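Long-range contacts in YcaO (PDB 6CIB), which binds ADP and magnesium and is probably an ATP-dependent YcaO enzyme that takes part in thioamidation of a ribosomally made peptide backbone: residues 144-149 / 163-168; 129-134 / 348-353; 156-161 / 315-320. All blocks are in the same frame, centred on the assembly; numbering follows the deposited sequence.

Contact 1 (144-149 / 163-168); sequences HTNGLS and LEVVER. With MG (magnesium ion), chain H.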
loop_
_atom_site.group_PDB
_atom_site.type_symbol
_atom_site.label_atom_id
_atom_site.label_comp_id
_atom_site.label_asym_id
_atom_site.label_seq_id
_atom_site.Cartn_x
_atom_site.Cartn_y
_atom_site.Cartn_z
ATOM N N HIS A 144 3.974 2.574 11.885
ATOM C CA HIS A 144 4.102 2.650 10.415
ATOM C C HIS A 144 2.727 2.844 9.760
ATOM O O HIS A 144 1.724 2.986 10.464
ATOM C CB HIS A 144 4.859 1.432 9.842
ATOM C CG HIS A 144 4.202 0.120 10.130
ATOM N ND1 HIS A 144 3.128 -0.348 9.408
ATOM C CD2 HIS A 144 4.470 -0.825 11.063
ATOM C CE1 HIS A 144 2.766 -1.531 9.875
ATOM N NE2 HIS A 144 3.558 -1.840 10.886
ATOM N N THR A 145 2.686 2.868 8.430
ATOM C CA THR A 145 1.448 3.207 7.696
ATOM C C THR A 145 0.879 2.061 6.823
ATOM O O THR A 145 -0.024 2.290 5.999
ATOM C CB THR A 145 1.632 4.477 6.833
ATOM O OG1 THR A 145 2.698 4.264 5.908
ATOM C CG2 THR A 145 1.952 5.710 7.700
ATOM N N ASN A 146 1.394 0.841 6.996
ATOM C CA ASN A 146 0.855 -0.306 6.271
ATOM C C ASN A 146 -0.609 -0.514 6.629
ATOM O O ASN A 146 -0.956 -0.662 7.801
ATOM C CB ASN A 146 1.645 -1.594 6.542
ATOM C CG ASN A 146 1.331 -2.695 5.533
ATOM O OD1 ASN A 146 1.356 -2.470 4.326
ATOM N ND2 ASN A 146 1.056 -3.892 6.029
ATOM N N GLY A 147 -1.455 -0.497 5.604
ATOM C CA GLY A 147 -2.890 -0.641 5.778
ATOM C C GLY A 147 -3.649 0.653 5.961
ATOM O O GLY A 147 -4.873 0.630 6.117
ATOM N N LEU A 148 -2.930 1.776 5.975
ATOM C CA LEU A 148 -3.549 3.095 6.059
ATOM C C LEU A 148 -4.029 3.542 4.686
ATOM O O LEU A 148 -3.265 3.516 3.722
ATOM C CB LEU A 148 -2.562 4.112 6.652
ATOM C CG LEU A 148 -2.999 5.563 6.847
ATOM C CD1 LEU A 148 -4.071 5.696 7.934
ATOM C CD2 LEU A 148 -1.766 6.382 7.185
ATOM N N SER A 149 -5.294 3.947 4.597
ATOM C CA SER A 149 -5.874 4.409 3.333
ATOM C C SER A 149 -7.014 5.393 3.529
ATOM O O SER A 149 -7.777 5.295 4.482
ATOM C CB SER A 149 -6.371 3.225 2.480
ATOM O OG SER A 149 -5.294 2.336 2.177
ATOM N N LEU A 163 -5.837 -4.591 0.407
ATOM C CA LEU A 163 -4.961 -4.936 -0.708
ATOM C C LEU A 163 -3.497 -4.613 -0.421
ATOM O O LEU A 163 -2.622 -5.422 -0.725
ATOM C CB LEU A 163 -5.446 -4.297 -2.025
ATOM C CG LEU A 163 -6.744 -4.902 -2.624
ATOM C CD1 LEU A 163 -7.190 -4.138 -3.861
ATOM C CD2 LEU A 163 -6.616 -6.392 -2.936
ATOM N N GLU A 164 -3.237 -3.449 0.186
ATOM C CA GLU A 164 -1.883 -3.081 0.611
ATOM C C GLU A 164 -1.278 -4.095 1.596
ATOM O O GLU A 164 -0.111 -4.479 1.457
ATOM C CB GLU A 164 -1.879 -1.675 1.206
ATOM C CG GLU A 164 -0.511 -1.161 1.607
ATOM C CD GLU A 164 -0.562 0.307 1.959
ATOM O OE1 GLU A 164 -0.680 0.625 3.158
ATOM O OE2 GLU A 164 -0.534 1.135 1.024
ATOM N N VAL A 165 -2.071 -4.518 2.576
ATOM C CA VAL A 165 -1.637 -5.528 3.559
ATOM C C VAL A 165 -1.284 -6.867 2.874
ATOM O O VAL A 165 -0.263 -7.483 3.203
ATOM C CB VAL A 165 -2.664 -5.716 4.718
ATOM C CG1 VAL A 165 -2.261 -6.877 5.629
ATOM C CG2 VAL A 165 -2.785 -4.446 5.562
ATOM N N VAL A 166 -2.108 -7.296 1.916
ATOM C CA VAL A 166 -1.841 -8.517 1.131
ATOM C C VAL A 166 -0.550 -8.354 0.324
ATOM O O VAL A 166 0.292 -9.254 0.300
ATOM C CB VAL A 166 -3.034 -8.891 0.219
ATOM C CG1 VAL A 166 -2.715 -10.097 -0.665
ATOM C CG2 VAL A 166 -4.262 -9.179 1.069
ATOM N N GLU A 167 -0.399 -7.187 -0.298
ATOM C CA GLU A 167 0.778 -6.839 -1.089
ATOM C C GLU A 167 2.078 -6.981 -0.285
ATOM O O GLU A 167 3.031 -7.633 -0.736
ATOM C CB GLU A 167 0.603 -5.417 -1.627
ATOM C CG GLU A 167 1.788 -4.842 -2.368
ATOM C CD GLU A 167 1.684 -3.337 -2.516
ATOM O OE1 GLU A 167 0.764 -2.865 -3.220
ATOM O OE2 GLU A 167 2.524 -2.627 -1.936
ATOM N N ARG A 168 2.101 -6.393 0.907
ATOM C CA ARG A 168 3.290 -6.451 1.763
ATOM C C ARG A 168 3.495 -7.829 2.393
ATOM O O ARG A 168 4.625 -8.204 2.687
ATOM C CB ARG A 168 3.270 -5.348 2.827
ATOM C CG ARG A 168 2.970 -3.968 2.265
ATOM C CD ARG A 168 4.203 -3.177 1.912
ATOM N NE ARG A 168 3.889 -2.017 1.073
ATOM C CZ ARG A 168 3.382 -0.860 1.502
ATOM N NH1 ARG A 168 3.069 -0.664 2.787
ATOM N NH2 ARG A 168 3.158 0.109 0.623
HETATM MG MG MG H . -1.856 4.400 2.078
HETATM O O HOH W 1 3.029 1.845 3.986
HETATM O O HOH W 2 1.329 -6.889 5.304
HETATM O O HOH W 3 -2.976 3.069 0.692
HETATM O O HOH W 4 -0.300 3.305 3.211
HETATM O O HOH W 5 -0.444 5.407 0.635
#
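Asn146 and Glu164 carry most of the contact between residues 144-149 and helix segment 163-168. The Asn146 amide lies alongside the Arg168 side chain, and the two run past each other in opposite directions. The amide and guanidinium planes are 36° apart, and Asn146 OD1 is 2.9 Å from Arg168 NH1. Asn146 ND2 is hydrogen-bonded to Glu356 and also donates to water 2, which in turn donates to Val165 O.

Glu164 OE1 accepts a hydrogen bond from Gly147 N (2.8 Å, 153° at the hydrogen). The donor meets the lone pair of OE1 that faces away from OE2. The Glu164 chain leaves the helix with CG anti to the backbone N (chi1 -177°) and stays extended, which carries the carboxylate out to the turn.

That turn is a type II beta turn from Thr145 to Leu148, with Gly147 in its third place. At the phi and psi of Gly147 a CB would press on the carbonyl oxygen of Asn146, which suits glycine. A CB there would also lie only 3.3 Å from Val165 CG2.

The turn delivers Leu148 O to the magnesium ion at 2.3 Å; Glu81 is a further ligand. Glu164 sits in the second shell in this model. Its OE1 accepts from water 4 (2.7 Å) and its OE2 from water 3 (3.1 Å), both of them magnesium ligands. A leucine in place of Glu164 would probably leave Gly147 N and these two waters without their acceptor. Water 3 also accepts from Ser149 OG, and water 1 accepts from Arg168 NH1 beside Thr145 OG1.

Contact 2 (129-134 / 348-353); sequences ANEVFH and RVRVTG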
loop_
_atom_site.group_PDB
_atom_site.type_symbol
_atom_site.label_atom_id
_atom_site.label_comp_id
_atom_site.label_asym_id
_atom_site.label_seq_id
_atom_site.Cartn_x
_atom_site.Cartn_y
_atom_site.Cartn_z
ATOM N N ALA A 129 -2.560 1.629 20.223
ATOM C CA ALA A 129 -2.359 2.901 19.520
ATOM C C ALA A 129 -1.179 2.853 18.544
ATOM O O ALA A 129 -1.258 3.446 17.468
ATOM C CB ALA A 129 -2.207 4.053 20.506
ATOM N N ASN A 130 -0.124 2.114 18.905
ATOM C CA ASN A 130 1.083 1.946 18.062
ATOM C C ASN A 130 0.796 1.157 16.780
ATOM O O ASN A 130 1.585 1.194 15.829
ATOM C CB ASN A 130 2.215 1.265 18.855
ATOM C CG ASN A 130 3.589 1.407 18.191
ATOM O OD1 ASN A 130 4.108 2.512 18.018
ATOM N ND2 ASN A 130 4.191 0.278 17.833
ATOM N N GLU A 131 -0.327 0.440 16.771
ATOM C CA GLU A 131 -0.777 -0.302 15.603
ATOM C C GLU A 131 -1.833 0.463 14.804
ATOM O O GLU A 131 -2.390 -0.063 13.838
ATOM C CB GLU A 131 -1.316 -1.678 16.020
ATOM C CG GLU A 131 -0.266 -2.657 16.523
ATOM C CD GLU A 131 0.848 -2.904 15.524
ATOM O OE1 GLU A 131 0.563 -3.072 14.315
ATOM O OE2 GLU A 131 2.015 -2.934 15.951
ATOM N N VAL A 132 -2.102 1.704 15.203
ATOM C CA VAL A 132 -3.092 2.524 14.523
ATOM C C VAL A 132 -2.440 3.809 14.001
ATOM O O VAL A 132 -2.531 4.129 12.807
ATOM C CB VAL A 132 -4.296 2.844 15.450
ATOM C CG1 VAL A 132 -5.273 3.793 14.772
ATOM C CG2 VAL A 132 -5.026 1.573 15.853
ATOM N N PHE A 133 -1.775 4.526 14.908
ATOM C CA PHE A 133 -1.269 5.859 14.629
ATOM C C PHE A 133 0.137 5.859 14.055
ATOM O O PHE A 133 0.848 4.848 14.119
ATOM C CB PHE A 133 -1.324 6.733 15.898
ATOM C CG PHE A 133 -2.715 6.940 16.448
ATOM C CD1 PHE A 133 -3.716 7.550 15.679
ATOM C CD2 PHE A 133 -3.021 6.545 17.752
ATOM C CE1 PHE A 133 -4.994 7.746 16.192
ATOM C CE2 PHE A 133 -4.290 6.748 18.274
ATOM C CZ PHE A 133 -5.278 7.349 17.493
ATOM N N HIS A 134 0.513 7.002 13.482
ATOM C CA HIS A 134 1.868 7.275 13.019
ATOM C C HIS A 134 2.085 8.791 12.999
ATOM O O HIS A 134 1.303 9.498 12.368
ATOM C CB HIS A 134 2.119 6.690 11.624
ATOM C CG HIS A 134 3.524 6.866 11.151
ATOM N ND1 HIS A 134 4.586 6.192 11.719
ATOM C CD2 HIS A 134 4.050 7.656 10.184
ATOM C CE1 HIS A 134 5.705 6.553 11.112
ATOM N NE2 HIS A 134 5.406 7.440 10.180
ATOM N N ARG A 348 -7.488 2.506 9.110
ATOM C CA ARG A 348 -6.347 1.641 9.263
ATOM C C ARG A 348 -6.849 0.193 9.283
ATOM O O ARG A 348 -7.670 -0.183 10.127
ATOM C CB ARG A 348 -5.584 1.978 10.544
ATOM C CG ARG A 348 -4.232 1.301 10.655
ATOM C CD ARG A 348 -3.175 2.043 9.843
ATOM N NE ARG A 348 -1.959 1.244 9.708
ATOM C CZ ARG A 348 -0.946 1.246 10.570
ATOM N NH1 ARG A 348 -0.967 2.024 11.654
ATOM N NH2 ARG A 348 0.103 0.464 10.345
ATOM N N VAL A 349 -6.364 -0.592 8.326
ATOM C CA VAL A 349 -6.640 -2.029 8.244
ATOM C C VAL A 349 -5.433 -2.752 8.806
ATOM O O VAL A 349 -4.298 -2.487 8.392
ATOM C CB VAL A 349 -6.911 -2.481 6.789
ATOM C CG1 VAL A 349 -7.052 -4.002 6.692
ATOM C CG2 VAL A 349 -8.160 -1.793 6.252
ATOM N N ARG A 350 -5.681 -3.625 9.778
ATOM C CA ARG A 350 -4.656 -4.520 10.304
ATOM C C ARG A 350 -5.113 -5.964 10.104
ATOM O O ARG A 350 -6.274 -6.295 10.363
ATOM C CB ARG A 350 -4.378 -4.267 11.801
ATOM C CG ARG A 350 -4.190 -2.811 12.236
ATOM C CD ARG A 350 -3.005 -2.114 11.576
ATOM N NE ARG A 350 -1.720 -2.705 11.955
ATOM C CZ ARG A 350 -0.812 -3.162 11.099
ATOM N NH1 ARG A 350 -1.016 -3.084 9.785
ATOM N NH2 ARG A 350 0.324 -3.682 11.562
ATOM N N VAL A 351 -4.202 -6.810 9.637
ATOM C CA VAL A 351 -4.453 -8.253 9.555
ATOM C C VAL A 351 -3.439 -8.890 10.509
ATOM O O VAL A 351 -2.223 -8.830 10.264
ATOM C CB VAL A 351 -4.366 -8.775 8.096
ATOM C CG1 VAL A 351 -4.678 -10.264 8.014
ATOM C CG2 VAL A 351 -5.326 -8.007 7.189
ATOM N N THR A 352 -3.948 -9.474 11.602
ATOM C CA THR A 352 -3.123 -9.766 12.802
ATOM C C THR A 352 -1.961 -10.725 12.608
ATOM O O THR A 352 -0.960 -10.627 13.316
ATOM C CB THR A 352 -3.952 -10.247 14.012
ATOM O OG1 THR A 352 -4.623 -11.467 13.676
ATOM C CG2 THR A 352 -4.966 -9.187 14.449
ATOM N N GLY A 353 -2.090 -11.638 11.648
ATOM C CA GLY A 353 -1.012 -12.577 11.323
ATOM C C GLY A 353 -0.451 -12.450 9.914
ATOM O O GLY A 353 0.250 -13.354 9.456
HETATM O O HOH W 6 1.130 2.169 13.507
HETATM O O HOH W 7 1.580 -0.793 12.718
#
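Arg348 opens the contact by reaching from its strand to the backbone of Glu131 and Val132. Its CG is anti to the backbone N (chi1 -169°), and the chain then bends at chi2, which brings the guanidinium to the 129-134 loop. NH1 gives a weak hydrogen bond to Val132 O (2.9 Å), which lies at the guanidinium edge near its plane. Glu131 O sits over a face of the same group. NH1 also donates to water 6 (2.8 Å), which lies close to both Asn130 O and Phe133 O. Arg348 NH2 donates to water 7, and this water donates to Glu131 OE1. Arg348 NE is bound to Asn146 O of the neighbouring turn.

Val349 points away from the loop and packs on Leu162 of helix 154-177. The strand thus shows its arginines to the loop and its valines to the helix.

Arg350 forms the salt bridge of the contact. Its NH2 donates to Glu131 OE1 (2.8 Å, 156° at the hydrogen), meeting that oxygen nearly along its C-O bond. Its NE adds a weak bond to the same OE1 (3.3 Å). The carboxylate and guanidinium are nearly coplanar, 22° apart. Arg348 NH2 lies 3.7 Å above the Arg350 guanidinium plane, toward its rim.

Val351, like Val349, packs on helix 154-177, against Leu162 and Val165. Through Arg348 and Arg350 the contact joins strand 346-351, an inner strand of the antiparallel sheet, to the loop that follows edge strand 124-128.

Two arginines stand close together in a buried place. Glu131, which also pairs through OE2 with Arg363, and Glu356, which pairs with Arg350 NH1, probably offset part of the charge of the three arginines, and these are likely to keep Glu131 ionised.

Contact 3 (156-161 / 315-320); sequences EAVIQG and KLTEEL. With ADP (adenosine-5'-diphosphate), chain G.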
loop_
_atom_site.group_PDB
_atom_site.type_symbol
_atom_site.label_atom_id
_atom_site.label_comp_id
_atom_site.label_asym_id
_atom_site.label_seq_id
_atom_site.Cartn_x
_atom_site.Cartn_y
_atom_site.Cartn_z
ATOM N N GLU A 156 -14.006 2.185 -0.147
ATOM C CA GLU A 156 -12.825 2.498 -0.975
ATOM C C GLU A 156 -11.539 2.346 -0.177
ATOM O O GLU A 156 -10.597 1.706 -0.632
ATOM C CB GLU A 156 -12.893 3.937 -1.486
ATOM C CG GLU A 156 -13.775 4.180 -2.693
ATOM C CD GLU A 156 -13.604 5.579 -3.244
ATOM O OE1 GLU A 156 -14.309 5.922 -4.210
ATOM O OE2 GLU A 156 -12.754 6.344 -2.716
ATOM N N ALA A 157 -11.516 2.956 1.009
ATOM C CA ALA A 157 -10.366 2.935 1.916
ATOM C C ALA A 157 -10.096 1.528 2.463
ATOM O O ALA A 157 -8.940 1.106 2.535
ATOM C CB ALA A 157 -10.583 3.934 3.049
ATOM N N VAL A 158 -11.152 0.804 2.838
ATOM C CA VAL A 158 -11.008 -0.591 3.301
ATOM C C VAL A 158 -10.391 -1.490 2.228
ATOM O O VAL A 158 -9.416 -2.201 2.504
ATOM C CB VAL A 158 -12.325 -1.185 3.863
ATOM C CG1 VAL A 158 -12.164 -2.666 4.208
ATOM C CG2 VAL A 158 -12.741 -0.430 5.111
ATOM N N ILE A 159 -10.929 -1.428 1.012
ATOM C CA ILE A 159 -10.389 -2.192 -0.129
ATOM C C ILE A 159 -8.899 -1.873 -0.340
ATOM O O ILE A 159 -8.080 -2.790 -0.409
ATOM C CB ILE A 159 -11.199 -1.949 -1.433
ATOM C CG1 ILE A 159 -12.602 -2.567 -1.315
ATOM C CG2 ILE A 159 -10.462 -2.503 -2.659
ATOM C CD1 ILE A 159 -13.626 -1.977 -2.261
ATOM N N GLN A 160 -8.576 -0.579 -0.431
ATOM C CA GLN A 160 -7.204 -0.117 -0.652
ATOM C C GLN A 160 -6.253 -0.576 0.464
ATOM O O GLN A 160 -5.181 -1.123 0.177
ATOM C CB GLN A 160 -7.169 1.412 -0.804
ATOM C CG GLN A 160 -5.826 1.993 -1.255
ATOM C CD GLN A 160 -5.619 1.930 -2.764
ATOM O OE1 GLN A 160 -6.479 1.445 -3.510
ATOM N NE2 GLN A 160 -4.474 2.432 -3.225
ATOM N N GLY A 161 -6.651 -0.350 1.718
ATOM C CA GLY A 161 -5.861 -0.759 2.890
ATOM C C GLY A 161 -5.603 -2.252 2.989
ATOM O O GLY A 161 -4.495 -2.669 3.331
ATOM N N LYS A 315 -19.946 -5.335 -2.168
ATOM C CA LYS A 315 -19.701 -6.742 -2.504
ATOM C C LYS A 315 -18.196 -7.021 -2.604
ATOM O O LYS A 315 -17.704 -8.033 -2.084
ATOM C CB LYS A 315 -20.407 -7.074 -3.836
ATOM C CG LYS A 315 -20.123 -8.443 -4.446
ATOM C CD LYS A 315 -21.258 -9.419 -4.195
ATOM C CE LYS A 315 -21.507 -10.292 -5.416
ATOM N NZ LYS A 315 -22.781 -11.060 -5.295
ATOM N N LEU A 316 -17.477 -6.118 -3.272
ATOM C CA LEU A 316 -16.028 -6.251 -3.434
ATOM C C LEU A 316 -15.325 -6.274 -2.084
ATOM O O LEU A 316 -14.483 -7.145 -1.843
ATOM C CB LEU A 316 -15.455 -5.159 -4.355
ATOM C CG LEU A 316 -13.947 -5.156 -4.626
ATOM C CD1 LEU A 316 -13.479 -6.464 -5.252
ATOM C CD2 LEU A 316 -13.595 -3.989 -5.523
ATOM N N THR A 317 -15.711 -5.342 -1.206
ATOM C CA THR A 317 -15.217 -5.260 0.177
ATOM C C THR A 317 -15.461 -6.576 0.931
ATOM O O THR A 317 -14.538 -7.139 1.507
ATOM C CB THR A 317 -15.873 -4.086 0.948
ATOM O OG1 THR A 317 -15.683 -2.865 0.227
ATOM C CG2 THR A 317 -15.279 -3.937 2.354
ATOM N N GLU A 318 -16.710 -7.037 0.920
ATOM C CA GLU A 318 -17.110 -8.286 1.565
ATOM C C GLU A 318 -16.283 -9.478 1.055
ATOM O O GLU A 318 -15.715 -10.220 1.847
ATOM C CB GLU A 318 -18.611 -8.513 1.343
ATOM C CG GLU A 318 -19.229 -9.654 2.142
ATOM C CD GLU A 318 -20.639 -9.996 1.673
ATOM O OE1 GLU A 318 -21.527 -9.108 1.710
ATOM O OE2 GLU A 318 -20.855 -11.158 1.260
ATOM N N GLU A 319 -16.199 -9.627 -0.267
ATOM C CA GLU A 319 -15.452 -10.729 -0.883
ATOM C C GLU A 319 -13.954 -10.708 -0.571
ATOM O O GLU A 319 -13.374 -11.754 -0.272
ATOM C CB GLU A 319 -15.712 -10.793 -2.388
ATOM C CG GLU A 319 -17.120 -11.286 -2.724
ATOM C CD GLU A 319 -17.334 -11.559 -4.200
ATOM O OE1 GLU A 319 -16.348 -11.803 -4.929
ATOM O OE2 GLU A 319 -18.504 -11.543 -4.633
ATOM N N LEU A 320 -13.344 -9.519 -0.606
ATOM C CA LEU A 320 -11.937 -9.370 -0.223
ATOM C C LEU A 320 -11.694 -9.732 1.232
ATOM O O LEU A 320 -10.754 -10.463 1.526
ATOM C CB LEU A 320 -11.403 -7.968 -0.551
ATOM C CG LEU A 320 -11.180 -7.681 -2.040
ATOM C CD1 LEU A 320 -10.842 -6.214 -2.256
ATOM C CD2 LEU A 320 -10.109 -8.579 -2.644
HETATM P PB ADP G . -1.313 3.787 -2.681
HETATM O O1B ADP G . -2.528 3.618 -1.793
HETATM O O2B ADP G . -0.703 2.487 -3.165
HETATM O O3B ADP G . -0.297 4.792 -2.192
HETATM P PA ADP G . -2.263 5.826 -4.516
HETATM O O1A ADP G . -3.148 5.633 -5.717
HETATM O O2A ADP G . -0.975 6.574 -4.736
HETATM O O3A ADP G . -1.951 4.330 -4.057
HETATM O "O5'" ADP G . -3.137 6.524 -3.362
HETATM C "C5'" ADP G . -2.640 7.320 -2.272
HETATM C "C4'" ADP G . -3.794 7.614 -1.294
HETATM O "O4'" ADP G . -4.847 8.315 -1.975
HETATM C "C3'" ADP G . -4.461 6.353 -0.736
HETATM O "O3'" ADP G . -4.992 6.621 0.576
HETATM C "C2'" ADP G . -5.609 6.104 -1.697
HETATM O "O2'" ADP G . -6.647 5.317 -1.119
HETATM C "C1'" ADP G . -6.049 7.526 -2.030
HETATM N N9 ADP G . -6.640 7.659 -3.380
HETATM C C8 ADP G . -5.997 7.433 -4.541
HETATM N N7 ADP G . -6.818 7.640 -5.596
HETATM C C5 ADP G . -8.004 8.029 -5.116
HETATM C C6 ADP G . -9.307 8.413 -5.707
HETATM N N6 ADP G . -9.473 8.423 -7.052
HETATM N N1 ADP G . -10.308 8.745 -4.855
HETATM C C2 ADP G . -10.148 8.737 -3.509
HETATM N N3 ADP G . -8.984 8.403 -2.907
HETATM C C4 ADP G . -7.892 8.046 -3.649
#
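Ile159 of helix 154-177 packs against Leu316, Thr317 and Leu320 of helix 313-325. This is a buried helix-helix contact. The short segments run in roughly the same direction, at 34°, with their axes 9.5 Å apart at the closest point.

The packing is mostly apolar. Ile159 has CG1 anti to the carbonyl carbon (chi1 -69°), which sends its two branches to different partners. CD1 touches Leu316 CD2 (3.8 Å), and CG2 touches Leu320 CD1 (3.8 Å). These side chains cross at about a right angle. Next to them, Val158 CG1 meets Thr317 CG2 (3.8 Å). Leu320 also packs on Leu162 and Leu163, one turn further along the helix.

One polar atom sits among these groups. Ile159 CD1 lies 3.3 Å from Thr317 OG1. That hydroxyl is hydrogen-bonded to Leu313 O of its own helix, so its polar need is met locally.

The other face of helix 154-177 serves the nucleotide. Glu156 OE2 stands above the adenine plane, near ADP C2 (3.6 Å), and forms a salt bridge with Arg12 NH1. The Gln160 chain bends at chi2, which puts NE2 beside the diphosphate, where it donates a nearly straight hydrogen bond to ADP O1B (2.7 Å, 168°).

In the fold
From the N terminus, the chain first gives residues 129-134, the near end of contact 2. This contact closes the longest loop, returning only at strand 346-351, and the other two contacts lie wholly within it. Contact 1 closes a short loop of 13 residues, from the turn before strand 148-150 to the middle of helix 154-177. Contact 3 starts inside that loop, at 156-161, and ends far beyond it in helix 313-325, so contacts 1 and 3 cross. Both use helix 154-177, holding it beside the magnesium and ADP sites. Contacts 1 and 2 meet in the sheet, where strands 148-150 and 346-351 are neighbours. Contact 2 joins the sheet to the 129-134 loop farther out.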